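Long-range contacts in inactive glucansucrase (PDB 5JBD), which is a glycoside hydrolase family 70 protein of the glucansucrase type, named as inactive, built round a TIM-barrel-like domain with a bound calcium ion: residues S214-L218 / D245-P249; R221-Q226 / D286-D291; N234-L238 / T767-G771; V240-D245 / Y840-S845; L293-G297 / K334-Q338. All blocks are in the same frame, centred on the assembly; numbering follows the deposited sequence.

Contact 1 (S214-L218 / D245-P249); sequences SNYRL and DNSNP. With GOL (glycerol), chain J.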
# COMPACT_ATOMS: atom_id res chain seq x y z
N SER A 214 -6.40 -25.10 5.34
CA SER A 214 -5.92 -24.46 6.55
C SER A 214 -6.95 -24.59 7.67
O SER A 214 -8.16 -24.54 7.44
CB SER A 214 -5.58 -22.99 6.27
OG SER A 214 -5.27 -22.27 7.46
N ASN A 215 -6.44 -24.76 8.89
CA ASN A 215 -7.24 -24.70 10.11
C ASN A 215 -7.37 -23.25 10.63
O ASN A 215 -8.00 -23.05 11.65
CB ASN A 215 -6.61 -25.57 11.20
CG ASN A 215 -6.67 -27.05 10.88
OD1 ASN A 215 -5.69 -27.76 11.05
ND2 ASN A 215 -7.82 -27.52 10.39
N TYR A 216 -6.76 -22.28 9.96
CA TYR A 216 -6.74 -20.90 10.41
C TYR A 216 -7.59 -20.04 9.47
O TYR A 216 -8.81 -20.24 9.42
CB TYR A 216 -5.29 -20.45 10.62
CG TYR A 216 -4.72 -21.24 11.77
CD1 TYR A 216 -5.00 -20.89 13.08
CD2 TYR A 216 -3.97 -22.40 11.55
CE1 TYR A 216 -4.54 -21.64 14.15
CE2 TYR A 216 -3.49 -23.16 12.62
CZ TYR A 216 -3.78 -22.78 13.92
OH TYR A 216 -3.31 -23.51 14.99
N ARG A 217 -6.99 -19.13 8.72
CA ARG A 217 -7.76 -18.18 7.92
C ARG A 217 -8.84 -17.47 8.75
O ARG A 217 -9.99 -17.32 8.30
CB ARG A 217 -8.35 -18.85 6.65
CG ARG A 217 -7.31 -19.36 5.65
CD ARG A 217 -7.90 -19.68 4.27
NE ARG A 217 -6.86 -20.10 3.31
CZ ARG A 217 -6.69 -21.33 2.79
NH1 ARG A 217 -7.52 -22.34 3.06
NH2 ARG A 217 -5.68 -21.54 1.95
N LEU A 218 -8.49 -17.05 9.96
CA LEU A 218 -9.42 -16.25 10.78
C LEU A 218 -9.42 -14.87 10.15
O LEU A 218 -8.41 -14.17 10.22
CB LEU A 218 -8.98 -16.19 12.24
CG LEU A 218 -8.84 -17.53 12.97
CD1 LEU A 218 -8.55 -17.33 14.44
CD2 LEU A 218 -10.07 -18.43 12.79
N ASP A 245 -2.36 -14.77 5.35
CA ASP A 245 -3.09 -15.23 6.54
C ASP A 245 -2.27 -14.97 7.82
O ASP A 245 -1.56 -15.84 8.31
CB ASP A 245 -3.49 -16.69 6.45
CG ASP A 245 -4.27 -17.14 7.68
OD1 ASP A 245 -4.73 -16.28 8.47
OD2 ASP A 245 -4.46 -18.36 7.85
N ASN A 246 -2.44 -13.77 8.36
CA ASN A 246 -1.76 -13.37 9.60
C ASN A 246 -2.37 -13.95 10.89
O ASN A 246 -1.91 -13.63 11.99
CB ASN A 246 -1.62 -11.83 9.66
CG ASN A 246 -0.52 -11.31 8.71
OD1 ASN A 246 0.67 -11.53 8.96
ND2 ASN A 246 -0.91 -10.61 7.66
N SER A 247 -3.39 -14.81 10.77
CA SER A 247 -3.86 -15.65 11.90
C SER A 247 -3.11 -16.99 11.99
O SER A 247 -3.23 -17.69 13.00
CB SER A 247 -5.35 -15.93 11.77
OG SER A 247 -5.61 -16.89 10.75
N ASN A 248 -2.36 -17.37 10.95
CA ASN A 248 -1.64 -18.65 10.96
C ASN A 248 -0.42 -18.55 11.89
O ASN A 248 0.43 -17.69 11.65
CB ASN A 248 -1.23 -19.04 9.54
CG ASN A 248 -0.56 -20.41 9.47
OD1 ASN A 248 0.40 -20.67 10.19
ND2 ASN A 248 -1.08 -21.30 8.62
N PRO A 249 -0.32 -19.41 12.93
CA PRO A 249 0.82 -19.31 13.86
C PRO A 249 2.21 -19.40 13.22
O PRO A 249 3.15 -18.77 13.72
CB PRO A 249 0.61 -20.48 14.83
CG PRO A 249 -0.85 -20.75 14.77
CD PRO A 249 -1.26 -20.45 13.35
C1 GOL J . -2.64 -24.56 8.69
O1 GOL J . -3.70 -25.47 9.01
C2 GOL J . -1.88 -25.04 7.45
O2 GOL J . -1.93 -24.02 6.44
C3 GOL J . -0.42 -25.31 7.81
O3 GOL J . 0.23 -24.08 8.18
O HOH W 1 -3.26 -20.56 7.04
O HOH W 2 -6.15 -13.91 8.71

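Contact 2 (R221-Q226 / D286-D291); sequences RTINNQ and DNIDAD. With CA (calcium ion), chain C.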
# COMPACT_ATOMS: atom_id res chain seq x y z
N ARG A 221 -10.18 -10.28 11.93
CA ARG A 221 -9.80 -10.15 13.33
C ARG A 221 -8.97 -8.89 13.49
O ARG A 221 -7.85 -8.91 14.01
CB ARG A 221 -9.06 -11.40 13.83
CG ARG A 221 -9.86 -12.70 13.75
CD ARG A 221 -11.18 -12.62 14.51
NE ARG A 221 -11.73 -13.95 14.72
CZ ARG A 221 -11.51 -14.74 15.78
NH1 ARG A 221 -10.75 -14.36 16.82
NH2 ARG A 221 -12.07 -15.94 15.81
N THR A 222 -9.59 -7.79 13.07
CA THR A 222 -8.96 -6.51 12.81
C THR A 222 -9.38 -5.52 13.88
O THR A 222 -10.54 -5.51 14.29
CB THR A 222 -9.41 -5.98 11.46
OG1 THR A 222 -10.85 -6.10 11.33
CG2 THR A 222 -8.74 -6.79 10.32
N ILE A 223 -8.42 -4.71 14.33
CA ILE A 223 -8.66 -3.65 15.34
C ILE A 223 -9.34 -4.24 16.59
O ILE A 223 -8.83 -5.26 17.12
CB ILE A 223 -9.39 -2.41 14.74
CG1 ILE A 223 -8.95 -2.12 13.31
CG2 ILE A 223 -9.12 -1.18 15.59
CD1 ILE A 223 -9.57 -0.87 12.72
N ASN A 224 -10.48 -3.70 17.03
CA ASN A 224 -11.17 -4.23 18.21
C ASN A 224 -11.88 -5.58 18.01
O ASN A 224 -12.35 -6.16 18.98
CB ASN A 224 -12.14 -3.20 18.80
CG ASN A 224 -11.42 -1.92 19.23
OD1 ASN A 224 -10.67 -1.94 20.21
ND2 ASN A 224 -11.60 -0.85 18.47
N ASN A 225 -11.91 -6.10 16.78
CA ASN A 225 -12.46 -7.46 16.55
C ASN A 225 -11.41 -8.58 16.61
O ASN A 225 -11.67 -9.70 16.17
CB ASN A 225 -13.23 -7.52 15.23
CG ASN A 225 -14.24 -8.66 15.20
OD1 ASN A 225 -14.91 -8.95 16.20
ND2 ASN A 225 -14.32 -9.35 14.08
N GLN A 226 -10.25 -8.30 17.20
CA GLN A 226 -9.17 -9.30 17.34
C GLN A 226 -9.68 -10.61 17.94
O GLN A 226 -9.31 -11.69 17.46
CB GLN A 226 -8.03 -8.72 18.19
CG GLN A 226 -6.77 -9.57 18.29
CD GLN A 226 -5.68 -8.88 19.09
OE1 GLN A 226 -5.89 -7.80 19.63
NE2 GLN A 226 -4.52 -9.51 19.19
N ASP A 286 -4.95 -1.80 9.97
CA ASP A 286 -6.37 -2.11 10.16
C ASP A 286 -6.86 -3.33 9.38
O ASP A 286 -8.03 -3.69 9.50
CB ASP A 286 -7.29 -0.92 9.79
CG ASP A 286 -6.94 0.40 10.52
OD1 ASP A 286 -6.23 0.38 11.54
OD2 ASP A 286 -7.43 1.47 10.05
N ASN A 287 -6.00 -3.94 8.56
CA ASN A 287 -6.45 -4.98 7.62
C ASN A 287 -5.72 -6.31 7.81
O ASN A 287 -5.77 -7.16 6.93
CB ASN A 287 -6.26 -4.46 6.20
CG ASN A 287 -6.79 -3.05 6.02
OD1 ASN A 287 -6.00 -2.13 5.88
ND2 ASN A 287 -8.11 -2.88 6.05
N ILE A 288 -5.08 -6.47 8.96
CA ILE A 288 -4.32 -7.66 9.31
C ILE A 288 -4.76 -8.10 10.72
O ILE A 288 -5.11 -7.26 11.53
CB ILE A 288 -2.80 -7.40 9.26
CG1 ILE A 288 -2.37 -6.29 10.24
CG2 ILE A 288 -2.37 -7.04 7.84
CD1 ILE A 288 -0.94 -5.80 10.08
N ASP A 289 -4.74 -9.40 10.97
CA ASP A 289 -4.99 -9.95 12.31
C ASP A 289 -4.18 -9.14 13.33
O ASP A 289 -2.95 -9.04 13.23
CB ASP A 289 -4.64 -11.44 12.36
CG ASP A 289 -5.13 -12.13 13.63
OD1 ASP A 289 -4.99 -11.57 14.73
OD2 ASP A 289 -5.62 -13.28 13.54
N ALA A 290 -4.88 -8.51 14.29
CA ALA A 290 -4.22 -7.62 15.25
C ALA A 290 -3.22 -8.30 16.18
O ALA A 290 -2.42 -7.60 16.81
CB ALA A 290 -5.26 -6.84 16.08
N ASP A 291 -3.23 -9.64 16.25
CA ASP A 291 -2.18 -10.39 16.94
C ASP A 291 -0.79 -9.92 16.54
O ASP A 291 0.11 -9.88 17.38
CB ASP A 291 -2.23 -11.88 16.60
CG ASP A 291 -3.47 -12.58 17.09
OD1 ASP A 291 -4.25 -12.02 17.90
OD2 ASP A 291 -3.67 -13.74 16.64
CA CA C . -5.47 -8.83 5.23
O HOH W 3 -5.99 -4.98 12.97
O HOH W 4 -3.35 -9.90 5.61

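Contact 3 (N234-L238 / T767-G771); sequences NSPEL and TNNRG. With CA (calcium ion), chain C.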
# COMPACT_ATOMS: atom_id res chain seq x y z
N ASN A 234 -15.70 -2.72 11.95
CA ASN A 234 -15.96 -3.33 10.65
C ASN A 234 -14.84 -3.06 9.66
O ASN A 234 -15.12 -2.69 8.52
CB ASN A 234 -17.32 -2.87 10.12
CG ASN A 234 -17.83 -3.73 8.97
OD1 ASN A 234 -17.77 -4.97 9.03
ND2 ASN A 234 -18.32 -3.08 7.92
N SER A 235 -13.59 -3.27 10.09
CA SER A 235 -12.43 -3.05 9.22
C SER A 235 -12.13 -4.32 8.41
O SER A 235 -12.00 -5.39 8.99
CB SER A 235 -11.21 -2.63 10.03
OG SER A 235 -10.23 -2.06 9.17
N PRO A 236 -12.01 -4.21 7.07
CA PRO A 236 -11.95 -5.42 6.22
C PRO A 236 -10.61 -6.14 6.20
O PRO A 236 -9.55 -5.52 6.32
CB PRO A 236 -12.28 -4.87 4.82
CG PRO A 236 -11.76 -3.47 4.84
CD PRO A 236 -12.02 -2.98 6.24
N GLU A 237 -10.68 -7.46 6.01
CA GLU A 237 -9.47 -8.28 5.87
C GLU A 237 -8.76 -8.00 4.55
O GLU A 237 -7.51 -8.01 4.50
CB GLU A 237 -9.83 -9.77 5.94
CG GLU A 237 -8.62 -10.72 5.90
CD GLU A 237 -7.68 -10.49 7.06
OE1 GLU A 237 -8.16 -10.62 8.21
OE2 GLU A 237 -6.49 -10.13 6.84
N LEU A 238 -9.53 -7.78 3.48
CA LEU A 238 -8.98 -7.75 2.11
C LEU A 238 -8.88 -6.35 1.52
O LEU A 238 -9.82 -5.55 1.62
CB LEU A 238 -9.85 -8.63 1.21
CG LEU A 238 -10.07 -10.07 1.68
CD1 LEU A 238 -10.99 -10.83 0.74
CD2 LEU A 238 -8.76 -10.83 1.84
N THR A 767 -16.14 -13.19 -3.26
CA THR A 767 -16.52 -12.45 -2.05
C THR A 767 -16.27 -10.96 -2.13
O THR A 767 -15.55 -10.48 -3.02
CB THR A 767 -15.74 -12.97 -0.81
OG1 THR A 767 -14.35 -12.63 -0.94
CG2 THR A 767 -15.91 -14.47 -0.65
N ASN A 768 -16.84 -10.24 -1.16
CA ASN A 768 -16.48 -8.84 -0.91
C ASN A 768 -15.17 -8.78 -0.11
O ASN A 768 -14.52 -9.82 0.12
CB ASN A 768 -17.64 -8.10 -0.20
CG ASN A 768 -17.90 -8.59 1.22
OD1 ASN A 768 -17.12 -9.33 1.82
ND2 ASN A 768 -19.03 -8.16 1.78
N ASN A 769 -14.80 -7.59 0.35
CA ASN A 769 -13.54 -7.40 1.08
C ASN A 769 -13.52 -7.95 2.52
O ASN A 769 -12.48 -7.88 3.18
CB ASN A 769 -13.11 -5.93 1.05
CG ASN A 769 -14.07 -5.00 1.76
OD1 ASN A 769 -15.13 -5.41 2.24
ND2 ASN A 769 -13.72 -3.73 1.79
N ARG A 770 -14.64 -8.49 2.99
CA ARG A 770 -14.67 -9.23 4.25
C ARG A 770 -14.74 -10.77 4.08
O ARG A 770 -14.90 -11.50 5.05
CB ARG A 770 -15.84 -8.76 5.11
CG ARG A 770 -15.83 -7.27 5.43
CD ARG A 770 -16.96 -6.92 6.42
NE ARG A 770 -16.87 -7.69 7.66
CZ ARG A 770 -15.98 -7.47 8.64
NH1 ARG A 770 -15.05 -6.51 8.56
NH2 ARG A 770 -16.02 -8.23 9.72
N GLY A 771 -14.60 -11.27 2.85
CA GLY A 771 -14.70 -12.71 2.61
C GLY A 771 -16.12 -13.27 2.69
O GLY A 771 -16.30 -14.47 2.83
CA CA C . -5.47 -8.83 5.23
O HOH W 5 -15.12 -4.37 6.48
O HOH W 6 -10.90 -3.06 1.02
O HOH W 4 -3.35 -9.90 5.61

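Contact 4 (V240-D245 / Y840-S845); sequences VGNDID and YQNGTS. With CA (calcium ion), chain C.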
# COMPACT_ATOMS: atom_id res chain seq x y z
N VAL A 240 -6.03 -5.74 -1.58
CA VAL A 240 -5.58 -6.05 -2.96
C VAL A 240 -4.43 -7.04 -2.89
O VAL A 240 -3.69 -7.08 -1.89
CB VAL A 240 -5.17 -4.76 -3.72
CG1 VAL A 240 -3.86 -4.18 -3.18
CG2 VAL A 240 -5.06 -5.01 -5.22
N GLY A 241 -4.27 -7.84 -3.94
CA GLY A 241 -3.16 -8.80 -4.05
C GLY A 241 -3.46 -10.12 -3.37
O GLY A 241 -4.61 -10.42 -3.09
N ASN A 242 -2.41 -10.88 -3.09
CA ASN A 242 -2.53 -12.12 -2.34
C ASN A 242 -2.52 -11.78 -0.87
O ASN A 242 -1.47 -11.41 -0.33
CB ASN A 242 -1.39 -13.09 -2.66
CG ASN A 242 -1.46 -13.62 -4.09
OD1 ASN A 242 -1.22 -12.89 -5.04
ND2 ASN A 242 -1.77 -14.91 -4.23
N ASP A 243 -3.65 -11.96 -0.20
CA ASP A 243 -3.79 -11.57 1.20
C ASP A 243 -3.15 -12.61 2.11
O ASP A 243 -3.53 -13.79 2.07
CB ASP A 243 -5.27 -11.40 1.56
CG ASP A 243 -5.46 -10.67 2.89
OD1 ASP A 243 -5.22 -9.46 2.92
OD2 ASP A 243 -5.84 -11.29 3.90
N ILE A 244 -2.19 -12.19 2.93
CA ILE A 244 -1.46 -13.12 3.79
C ILE A 244 -2.30 -13.48 5.02
O ILE A 244 -2.90 -12.60 5.65
CB ILE A 244 -0.10 -12.55 4.21
CG1 ILE A 244 0.75 -12.21 2.98
CG2 ILE A 244 0.63 -13.53 5.13
CD1 ILE A 244 1.09 -13.38 2.07
N ASP A 245 -2.36 -14.77 5.35
CA ASP A 245 -3.09 -15.23 6.54
C ASP A 245 -2.27 -14.97 7.82
O ASP A 245 -1.56 -15.84 8.31
CB ASP A 245 -3.49 -16.69 6.45
CG ASP A 245 -4.27 -17.14 7.68
OD1 ASP A 245 -4.73 -16.28 8.47
OD2 ASP A 245 -4.46 -18.36 7.85
N TYR A 840 -0.82 -20.47 3.20
CA TYR A 840 -0.52 -19.32 4.05
C TYR A 840 -1.28 -18.03 3.68
O TYR A 840 -0.91 -16.94 4.15
CB TYR A 840 0.99 -19.04 4.03
CG TYR A 840 1.85 -20.14 4.61
CD1 TYR A 840 1.55 -20.68 5.87
CD2 TYR A 840 2.96 -20.63 3.93
CE1 TYR A 840 2.33 -21.68 6.40
CE2 TYR A 840 3.74 -21.64 4.46
CZ TYR A 840 3.43 -22.16 5.70
OH TYR A 840 4.20 -23.16 6.25
N GLN A 841 -2.33 -18.15 2.86
CA GLN A 841 -3.04 -17.00 2.28
C GLN A 841 -4.55 -17.13 2.47
O GLN A 841 -5.10 -18.24 2.45
CB GLN A 841 -2.72 -16.90 0.78
CG GLN A 841 -1.25 -16.65 0.51
CD GLN A 841 -0.87 -16.77 -0.96
OE1 GLN A 841 -1.68 -16.58 -1.86
NE2 GLN A 841 0.40 -17.06 -1.20
N ASN A 842 -5.21 -15.98 2.68
CA ASN A 842 -6.66 -15.91 2.85
C ASN A 842 -7.39 -15.90 1.52
O ASN A 842 -8.52 -16.39 1.44
CB ASN A 842 -7.07 -14.62 3.60
CG ASN A 842 -6.70 -14.64 5.07
OD1 ASN A 842 -6.34 -13.59 5.65
ND2 ASN A 842 -6.80 -15.79 5.70
N GLY A 843 -6.77 -15.33 0.49
CA GLY A 843 -7.42 -15.16 -0.80
C GLY A 843 -6.63 -14.22 -1.66
O GLY A 843 -5.48 -13.90 -1.35
N THR A 844 -7.23 -13.79 -2.76
CA THR A 844 -6.58 -12.85 -3.67
C THR A 844 -7.62 -11.95 -4.30
O THR A 844 -8.77 -12.36 -4.46
CB THR A 844 -5.77 -13.57 -4.79
OG1 THR A 844 -5.20 -12.60 -5.69
CG2 THR A 844 -6.65 -14.51 -5.58
N SER A 845 -7.21 -10.74 -4.66
CA SER A 845 -8.00 -9.93 -5.59
C SER A 845 -8.04 -10.65 -6.94
O SER A 845 -7.19 -11.47 -7.23
CB SER A 845 -7.44 -8.52 -5.74
OG SER A 845 -6.05 -8.52 -6.00
CA CA C . -5.47 -8.83 5.23
O HOH W 4 -3.35 -9.90 5.61

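Contact 5 (L293-G297 / K334-Q338); sequences LDQMG and KGNPQ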
# COMPACT_ATOMS: atom_id res chain seq x y z
N LEU A 293 0.31 -7.02 15.70
CA LEU A 293 0.68 -5.77 16.38
C LEU A 293 1.12 -6.03 17.82
O LEU A 293 2.10 -5.46 18.27
CB LEU A 293 -0.47 -4.76 16.32
CG LEU A 293 -1.08 -4.47 14.94
CD1 LEU A 293 -2.30 -3.58 15.08
CD2 LEU A 293 -0.06 -3.83 14.01
N ASP A 294 0.42 -6.92 18.52
CA ASP A 294 0.86 -7.37 19.85
C ASP A 294 2.26 -7.98 19.79
O ASP A 294 3.13 -7.67 20.60
CB ASP A 294 -0.10 -8.44 20.42
CG ASP A 294 -1.45 -7.88 20.84
OD1 ASP A 294 -1.56 -6.67 21.15
OD2 ASP A 294 -2.41 -8.67 20.90
N GLN A 295 2.46 -8.86 18.81
CA GLN A 295 3.71 -9.63 18.68
C GLN A 295 4.90 -8.77 18.30
O GLN A 295 5.99 -8.95 18.84
CB GLN A 295 3.49 -10.78 17.68
CG GLN A 295 2.56 -11.83 18.28
CD GLN A 295 1.82 -12.69 17.29
OE1 GLN A 295 1.84 -12.45 16.07
NE2 GLN A 295 1.10 -13.68 17.82
N MET A 296 4.67 -7.80 17.41
CA MET A 296 5.70 -6.81 17.08
C MET A 296 6.13 -6.05 18.33
O MET A 296 7.32 -5.90 18.58
CB MET A 296 5.20 -5.84 16.02
CG MET A 296 6.20 -4.76 15.63
SD MET A 296 5.56 -3.53 14.49
CE MET A 296 5.72 -4.45 12.96
N GLY A 297 5.17 -5.55 19.10
CA GLY A 297 5.48 -4.86 20.35
C GLY A 297 6.23 -5.74 21.34
O GLY A 297 7.19 -5.29 21.98
N LYS A 334 -4.01 -1.64 25.01
CA LYS A 334 -2.79 -2.41 24.89
C LYS A 334 -1.56 -1.70 25.46
O LYS A 334 -0.45 -2.23 25.37
CB LYS A 334 -2.55 -2.77 23.41
CG LYS A 334 -3.60 -3.69 22.84
CD LYS A 334 -3.42 -3.89 21.33
CE LYS A 334 -4.44 -4.86 20.77
NZ LYS A 334 -4.28 -6.26 21.27
N GLY A 335 -1.73 -0.52 26.04
CA GLY A 335 -0.57 0.23 26.52
C GLY A 335 0.26 0.88 25.43
O GLY A 335 1.42 1.21 25.67
N ASN A 336 -0.33 1.07 24.25
CA ASN A 336 0.24 1.88 23.17
C ASN A 336 1.60 1.37 22.67
O ASN A 336 2.60 2.07 22.74
CB ASN A 336 0.30 3.35 23.60
CG ASN A 336 -1.03 3.87 24.09
OD1 ASN A 336 -1.25 4.00 25.29
ND2 ASN A 336 -1.97 4.10 23.16
N PRO A 337 1.64 0.13 22.15
CA PRO A 337 2.88 -0.40 21.56
C PRO A 337 3.33 0.30 20.26
O PRO A 337 4.52 0.28 19.92
CB PRO A 337 2.53 -1.86 21.32
CG PRO A 337 1.07 -1.87 21.11
CD PRO A 337 0.53 -0.83 22.05
N GLN A 338 2.38 0.92 19.55
CA GLN A 338 2.66 1.79 18.39
C GLN A 338 1.80 3.05 18.47
O GLN A 338 0.80 3.06 19.18
CB GLN A 338 2.33 1.07 17.09
CG GLN A 338 3.12 -0.23 16.88
CD GLN A 338 2.41 -1.47 17.36
OE1 GLN A 338 1.16 -1.57 17.33
NE2 GLN A 338 3.20 -2.48 17.77

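Contact 1 (S214-L218 / D245-P249)
Asp245 reaches Arg217 because its CG stands opposite the backbone N (chi1 -179°), which carries the carboxylate across to the 214-218 loop. Tyr216 has CG opposite its own carbonyl carbon (chi1 -66°), and this lays its ring against Pro249. Two backbone N-H groups of the first loop are taken up by side chains of the second. Arg217 N donates to Asp245 OD2 at 2.8 Å, from above the carboxylate plane. Leu218 N donates to Ser247 OG at 3.0 Å. That hydroxyl in turn donates to Asp245 OD1, on the syn side, and Ser247 N also binds OD1. The carboxylate therefore organises its own turn while gripping the other loop. Pro249 CD sits 3.4 Å from the centroid of the Tyr216 ring, almost on the ring normal, a CH-pi contact over one face. Glycerol C1 lies at the edge of the same ring. Water 1 joins Ser214 OG, Asp245 OD2 and Asn248 ND2. The polar end of Arg217 turns to Gln841 O of strand 841-845. Asn248 OD1 caps Val250 N at the start of helix 249-263. Ser214 forms an ST turn with Tyr216 N. Asp245 forms an Asx turn with Ser247 N, inside a type I beta turn from Asp245 to Asn248 that leads from strand 242-244 to the helix N-cap.

Contact 2 (R221-Q226 / D286-D291)
Ala290, Gln226 and Ile223 lose the most surface here. Ala290 and Gln226 face each other, and Ile223 packs on Asp286. The methyl CB of Ala290 packs against the flat amide of Gln226, 3.7 Å from CD. Ala290 N donates to Arg221 O at 3.0 Å, so one residue supplies both an apolar and a polar link. Gln226 is fully extended, with CG opposite the backbone N (chi1 -173°) and chi2 177°. This brings its amide to Asp291, where NE2 donates to OD1 at 2.8 Å. The bond is nearly straight and lies in the amide plane. It uses the anti lone pair of the carboxylate, whose plane is turned 50° from the amide. Ile223 brings CD1 to 3.7 Å from Asp286 CG, while the carboxylate itself bonds to His324. Thr222 CG2 rests 3.3 Å from Asp286 O. Water 3 bridges Ile223 N and Ile288 O. Asn287 O binds the calcium ion at 2.4 Å. Glu237, Asp243 and Asn751 also bind the ion. Asp289 OD1 accepts from Asp291 N, a capping bond at the start of helix 291-304. Asp289 OD2 and Asp291 OD2 both bond to Ser822 OG. The 221-226 loop thus packs on the loop after strand 279-282 of the TIM-barrel-type domain, which carries a calcium ligand and leads into helix 291-304.

Contact 3 (N234-L238 / T767-G771)
This contact backs the calcium site: the loop carrying Glu237 packs on the type I beta turn from Asn768 to Gly771, which follows strand 758-767. Glu237 holds the ion with both its backbone O and OE2, each at 2.3 Å. Its other oxygen, OE1, accepts from Asn220 N. Next to it, Leu238 N donates to Asn769 O at 3.0 Å, in the carbonyl plane. This ties the calcium-binding loop to the turn. Leu238 CD1 lies 3.7 Å from Asn768 O. Asn769 packs its amide against the Pro236 ring, with ND2 3.5 Å from Pro236 CB. Water 6 links the same ND2 to Leu238 O. The turn is fixed from within, because Asn768 OD1 accepts from Arg770 N in an Asx turn. Arg770 bends at chi3 (58°), which swings its guanidinium back to the other loop. NH1 makes a weak bond to Ser235 O and reaches Asn234 O through water 5. Asn234 OD1, whose hydrogen bond goes to Asn231 ND2, lies over one face of the guanidinium, offset toward the rim. This is a face contact and not a hydrogen bond, with OD1 3.1 Å from Arg770 CZ.

Contact 4 (V240-D245 / Y840-S845)
Asp243 and Asn842 are joined through their backbones where strands 242-244 and 841-845 pair antiparallel. Asp243 N donates to Gly843 O at 2.9 Å and Asn842 N donates to Asp243 O at 2.8 Å. Ser845 N to Gly241 O and Asp245 N to Tyr840 O extend the ladder at its two ends. Thr844 CA adds a close CA-H...O contact to Gly241 O. Two side-chain bonds reinforce it. Ser845 OG sits between its backbone N and carbonyl carbon (chi1 50°), where it accepts from Gly241 N at 2.8 Å. Asn242 ND2 donates to Gln841 OE1 at 2.9 Å, and the two amide planes stand nearly perpendicular. Asn242 ND2 has a second acceptor in Tyr789 O, and Gln841 NE2 donates to Thr790 O. Metal binding is the third kind. Asp243 CG lies opposite the backbone N (chi1 -166°), and the carboxylate holds calcium unevenly, with OD1 at 2.4 Å and OD2 at 2.8 Å. Water 4, also on the ion, donates to Ile244 O. The neighbouring charge of the ion should favour an ionised Asp243. Its backbone N and O are both bonded to strand 841-845, which is consistent with the sheet helping to place this metal ligand.

Contact 5 (L293-G297 / K334-Q338)
Lys334 and Asp294 form a salt bridge between helix 291-304 and the Schellman motif that ends helix 326-333. Lys334 NZ donates to Asp294 OD1 at 2.8 Å, on its syn side. A weaker bond from NZ reaches OD2. The lysine chain runs straight as far as CE and then bends at chi4 (-66°), which turns the ammonium onto the carboxylate. Its CD also lies 3.3 Å from Asp294 OD1, so the aliphatic part lies close to that oxygen too. The second polar link is at Gln338. Its chain bends at chi2 (93°) and directs the amide at the helix backbone, where NE2 donates to Leu293 O at 3.2 Å. This oxygen already accepts from Gly297 N within the helix, and the two donors arrive from opposite faces of its plane. Gln338 OE1 rests 3.7 Å from Leu293 CB. Apolar contact is slight: Pro337 CB meets Gly297 CA at 4.3 Å, where the glycine has no side chain to separate them. In the next shell, the amide of Gln226 spans the salt bridge, giving NE2 to Asp294 OD2 and OE1 to Lys334 NZ. Gly335, with positive phi, turns the chain out of the helix. Leu293 and Met296 also pack on strand 279-282 of the parallel sheet. The Gln338 amide is held from outside as well, its OE1 accepting from Asn320 ND2.

Contacts 2 and 4 are buried, while contacts 1, 3 and 5 are partly buried. Contacts 2, 3 and 4 all supply calcium ligands and share water 4. Contact 4 is the regular one, a strand pair in the antiparallel sheet. Contacts 1, 2 and 3 join loops, and their side chains do more of the bonding. Contact 1 shares Asp245 with contact 4 and carries the chain from that sheet toward a helix. Contact 5 lies away from the metal and relies on a salt bridge and one bond from a side chain to the helix backbone. It meets contact 2 through Gln226. The long loop between strands 193-197 and 242-244 contributes to contacts 1, 2 and 3.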